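Local atomic coordinates of L-lysine 6-monooxygenase involved in desferrioxamine biosynthesis (Erwinia amylovora CFBP1430, PDB entry 5O8R), a protein that catalyses the NADPH-dependent N6-hydroxylation of L-lysine with FAD as cofactor, probably the opening step in making the siderophore desferrioxamine. Residues I195-S200 with L222-R227; P229-L234 with L299-E304. All coordinates share one frame; numbering follows the deposited sequence.

Following the chain from its N terminus, contact 1 comes first: strand 194-198 runs into helix 202-212 and returns as strand 221-225, so the contact closes a beta-alpha-beta crossover. Only then does contact 2 begin, in the loop 229-234 just past that second strand; it closes a longer excursion that passes helix 276-290 before strand 297-300 arrives beside strand 221-225. The two loops therefore follow in series and neither encloses the other. Their centres lie about 9 Å apart, joined by the ring of Phe231 packing on Trp224 and by a salt bridge between Arg227 and Glu304. Contact 1 pairs two strands of one parallel sheet; contact 2 lays the next loop against strand 297-300, near NADP.

Contact 1: residues I195-S200 with L222-R227; sequences ITVLGS and LNWITR. With NAP (NADP nicotinamide-adenine-dinucleotide phosphate), chain D.
Ile195 O accepts the N-H of Asn223 at 3.0 Å in an almost straight bond, part of the parallel pairing between two strands of the Rossmann-type NADP-binding domain. The branched Ile195 faces helix 202-212, and its CB meets Leu222 CD1 on that side. Thr196 lies on the other face, where Asn223 ND2 gives its OG1 a weak bond; the firmer partners are Thr333 for Thr196 OG1 and Asn298 for Asn223 OD1, fitting small polar groups to a buried place. Val197 N bonds to Asn223 O, while Val197 O takes the N-H of Ile225 and lies at the edge of the Trp224 ring. Leu198 rests its CD2 against adenine atom C2A of NADP (3.7 Å). At phi 110° and psi 147° a CB on Gly199 would run into the preceding carbonyl oxygen, hence glycine; its CA lies 3.4 Å from ribose oxygen O4B. The Gly199 carbonyl receives the indole N-H of Trp224, NE1 to O 2.8 Å, within the ring plane: CG anti to the backbone N (chi1 -164°) carries the indole to this turn. Ser200 donates its backbone N-H to NADP O3B at 2.8 Å. With one guanidinium face against the adenine, Arg227 holds the charged 2'-phosphate at its edge, NH1 to O1X 3.0 Å, while NE makes a salt bridge to Glu304. Beside the ribose, hydroxyls Ser200 OG and Thr226 OG1 share a 2.7 Å hydrogen bond.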
loop_
_atom_site.group_PDB
_atom_site.type_symbol
_atom_site.label_atom_id
_atom_site.label_comp_id
_atom_site.label_asym_id
_atom_site.label_seq_id
_atom_site.Cartn_x
_atom_site.Cartn_y
_atom_site.Cartn_z
ATOM N N ILE A 195 31.732 -9.353 -6.519
ATOM C CA ILE A 195 31.316 -8.201 -7.328
ATOM C C ILE A 195 31.037 -7.060 -6.400
ATOM O O ILE A 195 30.554 -7.256 -5.329
ATOM C CB ILE A 195 30.006 -8.479 -8.067
ATOM C CG1 ILE A 195 30.093 -9.797 -8.833
ATOM C CG2 ILE A 195 29.698 -7.329 -9.005
ATOM C CD1 ILE A 195 28.801 -10.241 -9.485
ATOM N N THR A 196 31.288 -5.857 -6.834
ATOM C CA THR A 196 31.100 -4.705 -5.986
ATOM C C THR A 196 30.422 -3.689 -6.819
ATOM O O THR A 196 30.698 -3.591 -7.977
ATOM C CB THR A 196 32.466 -4.177 -5.576
ATOM O OG1 THR A 196 33.060 -5.155 -4.743
ATOM C CG2 THR A 196 32.382 -2.873 -4.857
ATOM N N VAL A 197 29.560 -2.902 -6.222
ATOM C CA VAL A 197 28.731 -1.982 -6.967
ATOM C C VAL A 197 28.980 -0.675 -6.355
ATOM O O VAL A 197 28.775 -0.532 -5.169
ATOM C CB VAL A 197 27.263 -2.370 -6.886
ATOM C CG1 VAL A 197 26.400 -1.310 -7.501
ATOM C CG2 VAL A 197 27.053 -3.646 -7.667
ATOM N N LEU A 198 29.476 0.260 -7.155
ATOM C CA LEU A 198 30.015 1.496 -6.635
ATOM C C LEU A 198 29.144 2.650 -7.080
ATOM O O LEU A 198 28.942 2.842 -8.264
ATOM C CB LEU A 198 31.433 1.652 -7.101
ATOM C CG LEU A 198 32.039 2.800 -6.295
ATOM C CD1 LEU A 198 33.303 2.405 -5.578
ATOM C CD2 LEU A 198 32.316 3.962 -7.207
ATOM N N GLY A 199 28.608 3.399 -6.124
ATOM C CA GLY A 199 27.571 4.428 -6.382
ATOM C C GLY A 199 26.224 4.000 -5.812
ATOM O O GLY A 199 25.973 2.799 -5.750
ATOM N N SER A 200 25.400 4.952 -5.343
ATOM C CA SER A 200 24.122 4.609 -4.689
ATOM C C SER A 200 22.912 5.342 -5.235
ATOM O O SER A 200 21.899 5.505 -4.540
ATOM C CB SER A 200 24.205 4.767 -3.164
ATOM O OG SER A 200 24.470 6.106 -2.790
ATOM N N LEU A 222 28.767 -10.088 -2.646
ATOM C CA LEU A 222 28.132 -8.948 -3.256
ATOM C C LEU A 222 28.225 -7.697 -2.384
ATOM O O LEU A 222 27.506 -7.497 -1.416
ATOM C CB LEU A 222 26.698 -9.301 -3.606
ATOM C CG LEU A 222 25.978 -8.182 -4.324
ATOM C CD1 LEU A 222 26.778 -7.736 -5.529
ATOM C CD2 LEU A 222 24.582 -8.612 -4.747
ATOM N N ASN A 223 29.085 -6.807 -2.785
ATOM C CA ASN A 223 29.310 -5.591 -2.055
ATOM C C ASN A 223 28.660 -4.417 -2.710
ATOM O O ASN A 223 28.471 -4.430 -3.894
ATOM C CB ASN A 223 30.787 -5.337 -1.999
ATOM C CG ASN A 223 31.510 -6.493 -1.405
ATOM O OD1 ASN A 223 31.253 -6.854 -0.271
ATOM N ND2 ASN A 223 32.372 -7.117 -2.174
ATOM N N TRP A 224 28.355 -3.406 -1.905
ATOM C CA TRP A 224 27.822 -2.143 -2.338
ATOM C C TRP A 224 28.541 -1.045 -1.566
ATOM O O TRP A 224 28.572 -1.089 -0.361
ATOM C CB TRP A 224 26.315 -2.086 -2.050
ATOM C CG TRP A 224 25.569 -0.981 -2.785
ATOM C CD1 TRP A 224 26.108 0.004 -3.561
ATOM C CD2 TRP A 224 24.173 -0.757 -2.788
ATOM N NE1 TRP A 224 25.148 0.788 -4.059
ATOM C CE2 TRP A 224 23.939 0.355 -3.597
ATOM C CE3 TRP A 224 23.087 -1.392 -2.186
ATOM C CZ2 TRP A 224 22.663 0.877 -3.803
ATOM C CZ3 TRP A 224 21.794 -0.881 -2.415
ATOM C CH2 TRP A 224 21.603 0.241 -3.209
ATOM N N ILE A 225 29.148 -0.085 -2.251
ATOM C CA ILE A 225 29.886 0.999 -1.587
ATOM C C ILE A 225 29.496 2.267 -2.266
ATOM O O ILE A 225 29.488 2.287 -3.495
ATOM C CB ILE A 225 31.413 0.869 -1.826
ATOM C CG1 ILE A 225 32.001 -0.248 -0.994
ATOM C CG2 ILE A 225 32.166 2.177 -1.553
ATOM C CD1 ILE A 225 33.217 -0.856 -1.633
ATOM N N THR A 226 29.308 3.334 -1.497
ATOM C CA THR A 226 29.004 4.646 -2.061
ATOM C C THR A 226 29.548 5.839 -1.254
ATOM O O THR A 226 29.818 5.735 -0.079
ATOM C CB THR A 226 27.508 4.804 -2.217
ATOM O OG1 THR A 226 27.210 6.143 -2.601
ATOM C CG2 THR A 226 26.821 4.492 -0.912
ATOM N N ARG A 227 29.689 6.970 -1.926
ATOM C CA ARG A 227 30.184 8.222 -1.334
ATOM C C ARG A 227 29.080 8.824 -0.467
ATOM O O ARG A 227 29.360 9.494 0.527
ATOM C CB ARG A 227 30.573 9.237 -2.462
ATOM C CG ARG A 227 31.538 10.366 -2.075
ATOM C CD ARG A 227 31.236 11.709 -2.760
ATOM N NE ARG A 227 31.905 11.883 -4.067
ATOM C CZ ARG A 227 31.319 11.982 -5.275
ATOM N NH1 ARG A 227 30.005 11.925 -5.421
ATOM N NH2 ARG A 227 32.063 12.131 -6.374
HETATM P PA NAP D . 23.581 9.039 -9.940
HETATM O O1A NAP D . 24.225 10.275 -10.605
HETATM O O2A NAP D . 22.571 9.181 -8.786
HETATM O O5B NAP D . 24.676 7.941 -9.495
HETATM C C5B NAP D . 25.876 8.435 -8.920
HETATM C C4B NAP D . 26.206 7.698 -7.652
HETATM O O4B NAP D . 27.589 7.496 -7.834
HETATM C C3B NAP D . 25.932 8.527 -6.376
HETATM O O3B NAP D . 25.494 7.758 -5.210
HETATM C C2B NAP D . 27.290 9.213 -6.257
HETATM O O2B NAP D . 27.571 9.761 -4.949
HETATM C C1B NAP D . 28.201 8.071 -6.705
HETATM N N9A NAP D . 29.612 8.467 -6.953
HETATM C C8A NAP D . 30.162 9.378 -7.809
HETATM N N7A NAP D . 31.528 9.413 -7.632
HETATM C C5A NAP D . 31.812 8.518 -6.676
HETATM C C6A NAP D . 33.002 8.040 -5.987
HETATM N N6A NAP D . 34.151 8.563 -6.367
HETATM N N1A NAP D . 32.908 7.101 -5.008
HETATM C C2A NAP D . 31.717 6.548 -4.646
HETATM N N3A NAP D . 30.546 6.926 -5.226
HETATM C C4A NAP D . 30.557 7.892 -6.220
HETATM O O3 NAP D . 22.908 8.354 -11.242
HETATM P PN NAP D . 22.475 6.841 -11.588
HETATM O O1N NAP D . 23.044 6.597 -12.954
HETATM O O2N NAP D . 22.814 5.839 -10.425
HETATM O O5D NAP D . 20.884 7.084 -11.873
HETATM C C5D NAP D . 20.140 8.244 -11.428
HETATM C C4D NAP D . 20.255 9.437 -12.397
HETATM O O4D NAP D . 19.584 8.997 -13.564
HETATM C C3D NAP D . 19.602 10.749 -11.889
HETATM O O3D NAP D . 20.371 11.977 -12.036
HETATM C C2D NAP D . 18.289 10.828 -12.639
HETATM O O2D NAP D . 18.143 12.052 -13.382
HETATM C C1D NAP D . 18.289 9.595 -13.573
HETATM N N1N NAP D . 17.264 8.556 -13.323
HETATM C C2N NAP D . 17.499 7.287 -13.777
HETATM C C3N NAP D . 16.516 6.303 -13.603
HETATM C C7N NAP D . 16.691 4.893 -14.052
HETATM O O7N NAP D . 15.695 4.295 -14.507
HETATM N N7N NAP D . 17.913 4.374 -13.894
HETATM C C4N NAP D . 15.310 6.615 -12.974
HETATM C C5N NAP D . 15.095 7.911 -12.519
HETATM C C6N NAP D . 16.082 8.870 -12.717
HETATM P P2B NAP D . 26.922 11.160 -4.459
HETATM O O1X NAP D . 27.874 11.647 -3.363
HETATM O O2X NAP D . 25.508 10.819 -3.997
HETATM O O3X NAP D . 26.901 12.010 -5.716
#

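Contact 2: residues P229-L234 with L299-E304; sequences PRFYPL and LFTHSE. With NAP (NADP nicotinamide-adenine-dinucleotide phosphate), chain D.
Pro229 lies over one face of the His302 imidazole, its CA 3.6 Å from the ring centroid and 21° off the normal, a CH-pi contact suiting a rigid proline against a flat ring. Pro229 CB reaches toward the NE2 side of the ring (3.3 Å). His302 takes up the left-handed helical backbone conformation between strands 297-300 and 303-311, and its CG stands beside its backbone N (chi1 -63°), which swings the imidazole back over the proline. Thr301 OG1 comes to 2.8 Å from Pro229 O without a hydrogen bond, being bonded instead to Ala228 O. Phe231 sits at the centre of an inverse gamma turn; its CG lies opposite its carbonyl carbon (chi1 -64°), which brings the ring end CZ to 3.7 Å from Phe300 O and 4.3 Å from Leu299 CD2. A large apolar ring suits this buried spot, where Trp224 and Leu239 of the second subunit also pack on it. Ser303 OG bonds back to Thr301 O and pairs with Tyr329 OH. Arg230 salt-bridges Glu235 of the second subunit. The whole is a loop beyond a strand end in a Rossmann-type domain, bordering the NADP site to which Tyr232 belongs.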
loop_
_atom_site.group_PDB
_atom_site.type_symbol
_atom_site.label_atom_id
_atom_site.label_comp_id
_atom_site.label_asym_id
_atom_site.label_seq_id
_atom_site.Cartn_x
_atom_site.Cartn_y
_atom_site.Cartn_z
ATOM N N PRO A 229 25.919 9.547 1.975
ATOM C CA PRO A 229 25.799 9.265 3.410
ATOM C C PRO A 229 24.896 8.088 3.780
ATOM O O PRO A 229 25.156 7.378 4.769
ATOM C CB PRO A 229 25.245 10.570 3.973
ATOM C CG PRO A 229 24.654 11.293 2.796
ATOM C CD PRO A 229 25.502 10.921 1.641
ATOM N N ARG A 230 23.864 7.882 2.987
ATOM C CA ARG A 230 22.846 6.917 3.292
ATOM C C ARG A 230 22.438 6.371 1.959
ATOM O O ARG A 230 22.665 7.004 0.918
ATOM C CB ARG A 230 21.637 7.609 3.999
ATOM C CG ARG A 230 21.884 8.034 5.452
ATOM C CD ARG A 230 21.017 9.159 6.046
ATOM N NE ARG A 230 21.142 10.392 5.270
ATOM C CZ ARG A 230 20.172 10.939 4.531
ATOM N NH1 ARG A 230 18.947 10.431 4.514
ATOM N NH2 ARG A 230 20.418 12.036 3.812
ATOM N N PHE A 231 21.797 5.219 1.973
ATOM C CA PHE A 231 21.139 4.735 0.767
ATOM C C PHE A 231 19.792 5.429 0.692
ATOM O O PHE A 231 18.728 4.799 0.841
ATOM C CB PHE A 231 21.005 3.209 0.804
ATOM C CG PHE A 231 22.316 2.533 0.803
ATOM C CD1 PHE A 231 22.992 2.325 -0.359
ATOM C CD2 PHE A 231 22.928 2.205 1.975
ATOM C CE1 PHE A 231 24.208 1.707 -0.368
ATOM C CE2 PHE A 231 24.175 1.622 1.974
ATOM C CZ PHE A 231 24.792 1.343 0.796
ATOM N N TYR A 232 19.829 6.741 0.485
ATOM C CA TYR A 232 18.610 7.503 0.652
ATOM C C TYR A 232 17.559 7.309 -0.469
ATOM O O TYR A 232 17.893 7.190 -1.667
ATOM C CB TYR A 232 18.859 8.988 0.926
ATOM C CG TYR A 232 19.792 9.674 -0.006
ATOM C CD1 TYR A 232 19.446 9.884 -1.319
ATOM C CD2 TYR A 232 20.998 10.156 0.443
ATOM C CE1 TYR A 232 20.315 10.522 -2.184
ATOM C CE2 TYR A 232 21.867 10.806 -0.392
ATOM C CZ TYR A 232 21.543 10.988 -1.718
ATOM O OH TYR A 232 22.445 11.621 -2.575
ATOM N N PRO A 233 16.285 7.317 -0.064
ATOM C CA PRO A 233 15.213 7.326 -1.024
ATOM C C PRO A 233 15.073 8.669 -1.720
ATOM O O PRO A 233 15.373 9.718 -1.143
ATOM C CB PRO A 233 13.969 7.070 -0.159
ATOM C CG PRO A 233 14.312 7.725 1.126
ATOM C CD PRO A 233 15.784 7.517 1.308
ATOM N N LEU A 234 14.578 8.614 -2.941
ATOM C CA LEU A 234 14.196 9.790 -3.674
ATOM C C LEU A 234 12.940 10.400 -3.024
ATOM O O LEU A 234 11.941 9.734 -2.971
ATOM C CB LEU A 234 13.890 9.374 -5.108
ATOM C CG LEU A 234 13.291 10.478 -5.985
ATOM C CD1 LEU A 234 14.434 11.376 -6.413
ATOM C CD2 LEU A 234 12.465 9.971 -7.172
ATOM N N LEU A 299 28.306 -3.512 2.658
ATOM C CA LEU A 299 27.590 -2.359 2.212
ATOM C C LEU A 299 28.271 -1.228 2.957
ATOM O O LEU A 299 28.261 -1.201 4.176
ATOM C CB LEU A 299 26.127 -2.455 2.577
ATOM C CG LEU A 299 25.314 -3.358 1.701
ATOM C CD1 LEU A 299 25.153 -4.714 2.310
ATOM C CD2 LEU A 299 23.940 -2.793 1.543
ATOM N N PHE A 300 28.921 -0.330 2.248
ATOM C CA PHE A 300 29.557 0.763 2.919
ATOM C C PHE A 300 28.998 2.017 2.397
ATOM O O PHE A 300 28.395 2.035 1.351
ATOM C CB PHE A 300 31.027 0.734 2.665
ATOM C CG PHE A 300 31.739 -0.331 3.407
ATOM C CD1 PHE A 300 32.246 -0.071 4.653
ATOM C CD2 PHE A 300 31.941 -1.578 2.835
ATOM C CE1 PHE A 300 32.938 -1.053 5.328
ATOM C CE2 PHE A 300 32.640 -2.567 3.491
ATOM C CZ PHE A 300 33.121 -2.311 4.751
ATOM N N THR A 301 29.258 3.079 3.123
ATOM C CA THR A 301 28.555 4.322 2.940
ATOM C C THR A 301 29.527 5.505 3.347
ATOM O O THR A 301 30.618 5.272 3.875
ATOM C CB THR A 301 27.242 4.151 3.732
ATOM O OG1 THR A 301 26.350 5.196 3.418
ATOM C CG2 THR A 301 27.488 4.062 5.279
ATOM N N HIS A 302 29.198 6.754 3.040
ATOM C CA HIS A 302 30.151 7.897 3.229
ATOM C C HIS A 302 31.548 7.748 2.612
ATOM O O HIS A 302 32.471 8.389 3.095
ATOM C CB HIS A 302 30.370 8.252 4.715
ATOM C CG HIS A 302 29.151 8.724 5.430
ATOM N ND1 HIS A 302 28.419 7.902 6.267
ATOM C CD2 HIS A 302 28.540 9.936 5.446
ATOM C CE1 HIS A 302 27.426 8.598 6.794
ATOM N NE2 HIS A 302 27.464 9.825 6.298
ATOM N N SER A 303 31.718 6.926 1.576
ATOM C CA SER A 303 33.061 6.524 1.086
ATOM C C SER A 303 33.373 6.918 -0.381
ATOM O O SER A 303 32.863 6.318 -1.354
ATOM C CB SER A 303 33.283 5.018 1.252
ATOM O OG SER A 303 32.863 4.565 2.511
ATOM N N GLU A 304 34.251 7.915 -0.513
ATOM C CA GLU A 304 34.765 8.362 -1.796
ATOM C C GLU A 304 35.813 7.390 -2.260
ATOM O O GLU A 304 36.665 6.981 -1.471
ATOM C CB GLU A 304 35.381 9.763 -1.673
ATOM C CG GLU A 304 35.913 10.315 -2.996
ATOM C CD GLU A 304 35.671 11.794 -3.176
ATOM O OE1 GLU A 304 36.516 12.579 -2.718
ATOM O OE2 GLU A 304 34.645 12.160 -3.779
HETATM P PA NAP D . 23.581 9.039 -9.940
HETATM O O1A NAP D . 24.225 10.275 -10.605
HETATM O O2A NAP D . 22.571 9.181 -8.786
HETATM O O5B NAP D . 24.676 7.941 -9.495
HETATM C C5B NAP D . 25.876 8.435 -8.920
HETATM C C4B NAP D . 26.206 7.698 -7.652
HETATM O O4B NAP D . 27.589 7.496 -7.834
HETATM C C3B NAP D . 25.932 8.527 -6.376
HETATM O O3B NAP D . 25.494 7.758 -5.210
HETATM C C2B NAP D . 27.290 9.213 -6.257
HETATM O O2B NAP D . 27.571 9.761 -4.949
HETATM C C1B NAP D . 28.201 8.071 -6.705
HETATM N N9A NAP D . 29.612 8.467 -6.953
HETATM C C8A NAP D . 30.162 9.378 -7.809
HETATM N N7A NAP D . 31.528 9.413 -7.632
HETATM C C5A NAP D . 31.812 8.518 -6.676
HETATM C C6A NAP D . 33.002 8.040 -5.987
HETATM N N6A NAP D . 34.151 8.563 -6.367
HETATM N N1A NAP D . 32.908 7.101 -5.008
HETATM C C2A NAP D . 31.717 6.548 -4.646
HETATM N N3A NAP D . 30.546 6.926 -5.226
HETATM C C4A NAP D . 30.557 7.892 -6.220
HETATM O O3 NAP D . 22.908 8.354 -11.242
HETATM P PN NAP D . 22.475 6.841 -11.588
HETATM O O1N NAP D . 23.044 6.597 -12.954
HETATM O O2N NAP D . 22.814 5.839 -10.425
HETATM O O5D NAP D . 20.884 7.084 -11.873
HETATM C C5D NAP D . 20.140 8.244 -11.428
HETATM C C4D NAP D . 20.255 9.437 -12.397
HETATM O O4D NAP D . 19.584 8.997 -13.564
HETATM C C3D NAP D . 19.602 10.749 -11.889
HETATM O O3D NAP D . 20.371 11.977 -12.036
HETATM C C2D NAP D . 18.289 10.828 -12.639
HETATM O O2D NAP D . 18.143 12.052 -13.382
HETATM C C1D NAP D . 18.289 9.595 -13.573
HETATM N N1N NAP D . 17.264 8.556 -13.323
HETATM C C2N NAP D . 17.499 7.287 -13.777
HETATM C C3N NAP D . 16.516 6.303 -13.603
HETATM C C7N NAP D . 16.691 4.893 -14.052
HETATM O O7N NAP D . 15.695 4.295 -14.507
HETATM N N7N NAP D . 17.913 4.374 -13.894
HETATM C C4N NAP D . 15.310 6.615 -12.974
HETATM C C5N NAP D . 15.095 7.911 -12.519
HETATM C C6N NAP D . 16.082 8.870 -12.717
HETATM P P2B NAP D . 26.922 11.160 -4.459
HETATM O O1X NAP D . 27.874 11.647 -3.363
HETATM O O2X NAP D . 25.508 10.819 -3.997
HETATM O O3X NAP D . 26.901 12.010 -5.716
#